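Local coordinates for protein vascular endothelial growth factor homolog (Orf virus, PDB 2GNN) that signals as a disulfide-linked homodimeric growth factor that binds a vascular endothelial growth factor receptor and induces endothelial proliferation, at residues T39-N44 against G86-S91; M51-C56 against C64-E69; G55-E60 against C98-R103. All coordinates share one frame; numbering follows the deposited sequence.

Contact 1 (T39-N44 against G86-S91); sequences TSQRFN and GMQRLS
Q41 and Q88 reach for each other from opposite directions, and their amides join in a single strong bond: Q41 NE2 donates to Q88 OE1 over 2.7 Å. The N-H points almost straight at the oxygen (176°). The acceptor lies in the amide plane of Q41 and the donor in the carbonyl plane of Q88, although the two amides are turned 34° against each other. Q88 projects from strand 86-91 with CG beside its backbone N (chi1 -74°) and then runs extended, which carries OE1 across to the loop. Q41 likewise runs extended beyond CG. A second, weak bond runs from Q41 NE2 to its neighbour's carbonyl, R42 O, at 3.4 Å. Beside this polar link is a small apolar one, F43 CE2 against L90 CD1 at 3.9 Å, the two side chains crossing at about a right angle. The buried F43 ring also packs on V31 and S32 of helix 31-34, and L38 touches F43, Q88 and L90 alike. Q88 OE1 accepts a further hydrogen bond from A79 N. With two N-H donors on this one oxygen, the orientation of the Q88 amide is set, and the loop 39-44 is tied through it to the hairpin of strands 62-79 and 85-102.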
# COMPACT_ATOMS: atom_id res chain seq x y z
N THR B 39 -23.69 -4.48 -3.52
CA THR B 39 -23.63 -5.93 -3.35
C THR B 39 -24.05 -6.57 -4.68
O THR B 39 -24.61 -5.89 -5.54
CB THR B 39 -24.69 -6.36 -2.35
OG1 THR B 39 -25.91 -5.73 -2.72
CG2 THR B 39 -24.34 -5.97 -0.92
N SER B 40 -23.83 -7.88 -4.81
CA SER B 40 -24.11 -8.63 -6.05
C SER B 40 -23.51 -7.99 -7.30
O SER B 40 -24.17 -7.89 -8.34
CB SER B 40 -25.62 -8.85 -6.25
OG SER B 40 -26.09 -9.83 -5.35
N GLN B 41 -22.29 -7.49 -7.21
CA GLN B 41 -21.64 -6.92 -8.39
C GLN B 41 -20.12 -7.09 -8.31
O GLN B 41 -19.59 -7.38 -7.24
CB GLN B 41 -22.03 -5.47 -8.63
CG GLN B 41 -21.10 -4.43 -8.00
CD GLN B 41 -21.35 -3.06 -8.54
OE1 GLN B 41 -22.31 -2.41 -8.16
NE2 GLN B 41 -20.49 -2.62 -9.47
N ARG B 42 -19.45 -6.93 -9.44
CA ARG B 42 -17.99 -7.01 -9.49
C ARG B 42 -17.47 -5.68 -9.94
O ARG B 42 -18.19 -4.93 -10.59
CB ARG B 42 -17.54 -8.10 -10.46
CG ARG B 42 -17.89 -9.50 -9.99
CD ARG B 42 -16.77 -10.42 -10.24
NE ARG B 42 -17.00 -11.71 -9.63
CZ ARG B 42 -16.37 -12.15 -8.55
NH1 ARG B 42 -15.46 -11.38 -7.96
NH2 ARG B 42 -16.63 -13.35 -8.06
N PHE B 43 -16.22 -5.40 -9.59
CA PHE B 43 -15.57 -4.17 -10.06
C PHE B 43 -14.33 -4.48 -10.87
O PHE B 43 -13.58 -5.41 -10.56
CB PHE B 43 -15.20 -3.24 -8.90
CG PHE B 43 -16.37 -2.92 -7.99
CD1 PHE B 43 -16.67 -3.74 -6.91
CD2 PHE B 43 -17.16 -1.79 -8.20
CE1 PHE B 43 -17.76 -3.46 -6.06
CE2 PHE B 43 -18.24 -1.50 -7.37
CZ PHE B 43 -18.53 -2.34 -6.30
N ASN B 44 -14.12 -3.70 -11.92
CA ASN B 44 -12.96 -3.85 -12.74
C ASN B 44 -12.30 -2.50 -12.95
O ASN B 44 -12.93 -1.58 -13.48
CB ASN B 44 -13.33 -4.56 -14.05
CG ASN B 44 -13.26 -6.08 -13.91
OD1 ASN B 44 -12.17 -6.64 -13.79
ND2 ASN B 44 -14.41 -6.74 -13.92
N GLY B 86 -21.08 -1.80 -17.09
CA GLY B 86 -21.18 -0.37 -17.40
C GLY B 86 -20.28 0.43 -16.49
O GLY B 86 -20.01 0.01 -15.37
N MET B 87 -19.81 1.57 -16.97
CA MET B 87 -18.96 2.43 -16.15
C MET B 87 -19.73 2.99 -14.94
O MET B 87 -20.94 3.20 -15.01
CB MET B 87 -18.37 3.57 -16.99
CG MET B 87 -17.58 3.10 -18.24
SD MET B 87 -16.31 1.87 -17.83
CE MET B 87 -15.04 2.87 -17.08
N GLN B 88 -19.01 3.21 -13.83
CA GLN B 88 -19.53 3.86 -12.64
C GLN B 88 -18.52 4.85 -12.10
O GLN B 88 -17.38 4.47 -11.87
CB GLN B 88 -19.75 2.83 -11.55
CG GLN B 88 -20.93 1.94 -11.75
CD GLN B 88 -21.10 1.01 -10.59
OE1 GLN B 88 -20.79 -0.18 -10.68
NE2 GLN B 88 -21.59 1.54 -9.48
N ARG B 89 -18.92 6.11 -11.92
CA ARG B 89 -18.10 7.04 -11.13
C ARG B 89 -18.44 6.84 -9.66
O ARG B 89 -19.59 6.99 -9.26
CB ARG B 89 -18.33 8.50 -11.51
CG ARG B 89 -18.29 8.81 -12.99
CD ARG B 89 -19.70 9.10 -13.52
NE ARG B 89 -19.96 10.53 -13.71
CZ ARG B 89 -21.17 11.09 -13.75
NH1 ARG B 89 -22.27 10.35 -13.61
NH2 ARG B 89 -21.28 12.40 -13.94
N LEU B 90 -17.44 6.48 -8.86
CA LEU B 90 -17.63 6.27 -7.43
C LEU B 90 -16.69 7.15 -6.61
O LEU B 90 -15.67 7.61 -7.11
CB LEU B 90 -17.44 4.80 -7.08
CG LEU B 90 -18.43 3.82 -7.71
CD1 LEU B 90 -18.02 2.38 -7.43
CD2 LEU B 90 -19.88 4.08 -7.24
N SER B 91 -17.04 7.41 -5.35
CA SER B 91 -16.31 8.33 -4.50
C SER B 91 -15.51 7.55 -3.48
O SER B 91 -15.99 6.53 -2.97
CB SER B 91 -17.29 9.27 -3.79
OG SER B 91 -16.63 10.25 -2.99

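Contact 2 (M51-C56 against C64-E69); sequences MRCGGC and CVPTEE. With NAG (2-acetamido-2-deoxy-beta-D-glucopyranose), chain M.
The cystine knot of the PDGF/VEGF fold brings C53 and C64 together, each carrying one half of a different disulfide. Strand 51-54 passes strand 64-66 at 6.1 Å between axes, their directions 145° apart, and the two meet through sulfur and apolar packing. C53 supplies most of the first surface: its SG, placed anti to the carbonyl carbon (chi1 -69°), lies over the start of P66, 3.5 Å from P66 CA and 3.9 Å from P66 CB. The CB of the same cysteine faces the other sulfur, with C53 CB to C64 SG at 4.0 Å. C64 adopts a different rotamer, with SG anti to the backbone N (chi1 179°), and so stands beside the backbone of G54, 3.8 Å from G54 O. The bare backbone of G54 and G55 lets this sulfur lie close to the chain. After P66 the strand changes direction at T67, where T67 and E68 form a classic beta bulge opposite K97, and further on E69 O lies 3.7 Å from C8 of a bound N-acetylglucosamine. The sulfurs are committed elsewhere: C53 to C98, C64 to C22, and C56 to C47 of the second subunit. C53–C98 and C57–C100, with the backbone between them, close an eight-residue ring through which C22–C64 is threaded, the topology that defines the growth-factor cystine knot.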
# COMPACT_ATOMS: atom_id res chain seq x y z
N MET B 51 -4.68 6.85 -1.18
CA MET B 51 -3.79 7.46 -0.21
C MET B 51 -4.40 7.30 1.18
O MET B 51 -5.52 7.75 1.43
CB MET B 51 -3.54 8.92 -0.53
CG MET B 51 -2.82 9.15 -1.85
SD MET B 51 -1.26 8.25 -1.95
CE MET B 51 -0.18 9.25 -0.92
N ARG B 52 -3.69 6.62 2.06
CA ARG B 52 -4.18 6.37 3.41
C ARG B 52 -3.06 6.53 4.38
O ARG B 52 -1.90 6.28 4.05
CB ARG B 52 -4.69 4.94 3.51
CG ARG B 52 -6.06 4.75 2.96
CD ARG B 52 -7.09 4.72 4.06
NE ARG B 52 -8.43 4.49 3.54
CZ ARG B 52 -8.98 5.23 2.58
NH1 ARG B 52 -8.28 6.23 2.05
NH2 ARG B 52 -10.21 4.97 2.14
N CYS B 53 -3.39 6.95 5.60
CA CYS B 53 -2.38 7.18 6.62
C CYS B 53 -1.68 5.88 6.98
O CYS B 53 -2.33 4.86 7.24
CB CYS B 53 -3.00 7.85 7.85
SG CYS B 53 -3.51 9.55 7.51
N GLY B 54 -0.36 5.94 6.97
CA GLY B 54 0.48 4.77 7.21
C GLY B 54 1.86 5.18 7.69
O GLY B 54 2.27 6.33 7.53
N GLY B 55 2.57 4.24 8.29
CA GLY B 55 3.84 4.54 8.91
C GLY B 55 3.89 3.99 10.31
O GLY B 55 3.04 3.19 10.71
N CYS B 56 4.92 4.40 11.03
CA CYS B 56 5.16 3.98 12.40
C CYS B 56 5.22 5.19 13.30
O CYS B 56 5.89 6.19 12.99
CB CYS B 56 6.51 3.27 12.48
SG CYS B 56 6.38 1.54 12.13
N CYS B 64 -1.19 6.12 13.98
CA CYS B 64 -1.09 7.02 12.86
C CYS B 64 -2.47 7.14 12.25
O CYS B 64 -2.98 6.17 11.69
CB CYS B 64 -0.07 6.49 11.85
SG CYS B 64 0.13 7.50 10.38
N VAL B 65 -3.07 8.31 12.37
CA VAL B 65 -4.48 8.50 11.99
C VAL B 65 -4.65 9.77 11.17
O VAL B 65 -3.83 10.69 11.27
CB VAL B 65 -5.40 8.56 13.24
CG1 VAL B 65 -5.41 7.24 13.98
CG2 VAL B 65 -4.99 9.68 14.17
N PRO B 66 -5.70 9.82 10.32
CA PRO B 66 -5.96 11.00 9.50
C PRO B 66 -6.42 12.21 10.30
O PRO B 66 -7.24 12.08 11.20
CB PRO B 66 -7.09 10.53 8.59
CG PRO B 66 -7.75 9.42 9.33
CD PRO B 66 -6.66 8.73 10.05
N THR B 67 -5.87 13.37 9.95
CA THR B 67 -6.34 14.64 10.47
C THR B 67 -6.92 15.50 9.35
O THR B 67 -7.42 16.60 9.60
CB THR B 67 -5.21 15.40 11.18
OG1 THR B 67 -4.20 15.75 10.22
CG2 THR B 67 -4.59 14.54 12.27
N GLU B 68 -6.87 14.99 8.12
CA GLU B 68 -7.42 15.68 6.96
C GLU B 68 -7.69 14.66 5.87
O GLU B 68 -6.82 13.86 5.51
CB GLU B 68 -6.45 16.75 6.46
CG GLU B 68 -7.08 17.79 5.53
CD GLU B 68 -6.06 18.77 4.97
OE1 GLU B 68 -5.34 19.43 5.75
OE2 GLU B 68 -5.99 18.88 3.72
N GLU B 69 -8.91 14.68 5.35
CA GLU B 69 -9.36 13.73 4.36
C GLU B 69 -9.85 14.48 3.13
O GLU B 69 -10.00 15.69 3.16
CB GLU B 69 -10.48 12.86 4.93
CG GLU B 69 -10.14 12.19 6.26
CD GLU B 69 -11.18 11.17 6.70
OE1 GLU B 69 -12.37 11.31 6.33
OE2 GLU B 69 -10.79 10.22 7.42
C1 NAG M . -16.48 14.64 1.60
C2 NAG M . -16.07 15.44 2.84
C3 NAG M . -16.96 15.05 4.03
C4 NAG M . -18.42 15.33 3.68
C5 NAG M . -18.78 14.66 2.35
C6 NAG M . -20.19 15.04 1.92
C7 NAG M . -13.86 16.38 3.30
C8 NAG M . -13.27 16.60 4.66
N2 NAG M . -14.66 15.31 3.17
O3 NAG M . -16.58 15.71 5.22
O4 NAG M . -19.28 14.87 4.71
O5 NAG M . -17.84 14.99 1.32
O6 NAG M . -21.00 13.90 1.88
O7 NAG M . -13.60 17.15 2.37

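Contact 3 (G55-E60 against C98-R103); sequences GCCNDE and CDCRPR
C57 and C100 are joined covalently, fastening strand 98-102 to the loop 55-60. C98, at the start of the segment, belongs to the neighbouring disulfide of the knot. At D99 the side chain starts away from the loop, and OD2 receives R101 NE in a salt bridge of 2.8 Å. This bond is nearly straight at 173°, lies in the guanidinium plane and approaches the anti side of the carboxylate, tilted well out of its plane. C100 then points toward the loop: C100 SG bonds C57 SG at 2.0 Å, with the S–S torsion at -92°, close to the relaxed right angle. Both sulfurs stand beside their own backbone N, which lets the two side chains meet end to end. R101 leads away again. R103, the last residue modelled, stretches back with its chain extended from CG to NE, and its NH1 donates to the backbone oxygen E60 O at 2.6 Å; the bond is short but bent, with E60 O near the guanidinium plane and the donor tilted a little from the carbonyl plane. Strand 98-102 pairs with strand 62-79 through backbone bonds of D99 with V65 and R101 with E63, while the loop 55-60 leads from strand 47-54 toward strand 62-79.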
# COMPACT_ATOMS: atom_id res chain seq x y z
N GLY B 55 2.57 4.24 8.29
CA GLY B 55 3.84 4.54 8.91
C GLY B 55 3.89 3.99 10.31
O GLY B 55 3.04 3.19 10.71
N CYS B 56 4.92 4.40 11.03
CA CYS B 56 5.16 3.98 12.40
C CYS B 56 5.22 5.19 13.30
O CYS B 56 5.89 6.19 12.99
CB CYS B 56 6.51 3.27 12.48
SG CYS B 56 6.38 1.54 12.13
N CYS B 57 4.56 5.10 14.45
CA CYS B 57 4.74 6.10 15.49
C CYS B 57 5.87 5.66 16.41
O CYS B 57 6.13 4.47 16.58
CB CYS B 57 3.44 6.34 16.25
SG CYS B 57 2.11 7.00 15.21
N ASN B 58 6.55 6.64 17.00
CA ASN B 58 7.70 6.39 17.86
C ASN B 58 7.35 5.76 19.21
O ASN B 58 8.23 5.62 20.07
CB ASN B 58 8.45 7.72 18.07
CG ASN B 58 7.51 8.90 18.32
OD1 ASN B 58 6.49 9.06 17.63
ND2 ASN B 58 7.85 9.73 19.31
N ASP B 59 6.09 5.39 19.40
CA ASP B 59 5.59 4.98 20.71
C ASP B 59 4.43 4.01 20.55
O ASP B 59 3.50 4.27 19.79
CB ASP B 59 5.13 6.21 21.50
CG ASP B 59 4.95 5.94 22.99
OD1 ASP B 59 4.06 5.15 23.37
OD2 ASP B 59 5.68 6.56 23.78
N GLU B 60 4.50 2.91 21.29
CA GLU B 60 3.47 1.86 21.29
C GLU B 60 2.05 2.39 21.60
O GLU B 60 1.06 1.78 21.21
CB GLU B 60 3.86 0.77 22.30
CG GLU B 60 2.91 -0.43 22.39
CD GLU B 60 2.73 -0.94 23.82
OE1 GLU B 60 3.61 -0.67 24.68
OE2 GLU B 60 1.71 -1.62 24.07
N CYS B 98 -1.89 13.41 8.37
CA CYS B 98 -1.91 12.34 9.36
C CYS B 98 -1.15 12.76 10.58
O CYS B 98 -0.30 13.65 10.49
CB CYS B 98 -1.26 11.07 8.81
SG CYS B 98 -1.78 10.55 7.19
N ASP B 99 -1.39 12.10 11.70
CA ASP B 99 -0.68 12.47 12.93
C ASP B 99 -0.58 11.27 13.87
O ASP B 99 -1.40 10.36 13.83
CB ASP B 99 -1.40 13.65 13.60
CG ASP B 99 -0.48 14.50 14.46
OD1 ASP B 99 0.77 14.37 14.37
OD2 ASP B 99 -1.01 15.33 15.24
N CYS B 100 0.45 11.28 14.70
CA CYS B 100 0.59 10.28 15.75
C CYS B 100 -0.13 10.75 17.03
O CYS B 100 0.35 11.63 17.76
CB CYS B 100 2.07 9.94 16.00
SG CYS B 100 2.79 8.85 14.72
N ARG B 101 -1.29 10.14 17.26
CA ARG B 101 -2.24 10.52 18.30
C ARG B 101 -2.44 9.35 19.27
O ARG B 101 -2.37 8.19 18.85
CB ARG B 101 -3.58 10.90 17.66
CG ARG B 101 -3.53 12.06 16.66
CD ARG B 101 -3.34 13.40 17.35
NE ARG B 101 -3.39 14.55 16.44
CZ ARG B 101 -4.51 15.17 16.06
NH1 ARG B 101 -5.70 14.77 16.51
NH2 ARG B 101 -4.44 16.21 15.23
N PRO B 102 -2.69 9.64 20.56
CA PRO B 102 -2.88 8.57 21.55
C PRO B 102 -4.12 7.73 21.26
O PRO B 102 -5.03 8.19 20.57
CB PRO B 102 -3.08 9.35 22.86
CG PRO B 102 -2.55 10.71 22.60
CD PRO B 102 -2.82 10.98 21.17
N ARG B 103 -4.15 6.50 21.77
CA ARG B 103 -5.31 5.61 21.57
C ARG B 103 -6.45 5.86 22.56
O ARG B 103 -7.57 5.37 22.36
CB ARG B 103 -4.89 4.14 21.64
CG ARG B 103 -4.15 3.66 20.42
CD ARG B 103 -4.20 2.15 20.30
NE ARG B 103 -3.41 1.69 19.16
CZ ARG B 103 -2.08 1.58 19.16
NH1 ARG B 103 -1.38 1.89 20.25
NH2 ARG B 103 -1.45 1.17 18.06

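Contacts 2 and 3 sit at the knotted end of the elongated subunit, their centres about 10 Å apart; they share G55 and C56 and are joined by the C53–C98 disulfide. Contact 1 lies on the opposite side of the chain's centre, its centre about 26 Å from that of contact 2 and about 34 Å from that of contact 3. Strand 85-102 supplies the second segment of both contact 1 and contact 3, and its antiparallel partner, strand 62-79, that of contact 2. Along the chain, contact 2 falls wholly between the segments of contact 1, whereas those of contacts 1 and 3 alternate. The long hairpin thus links the disulfide-rich end, with its intersubunit bond, to the distal loops.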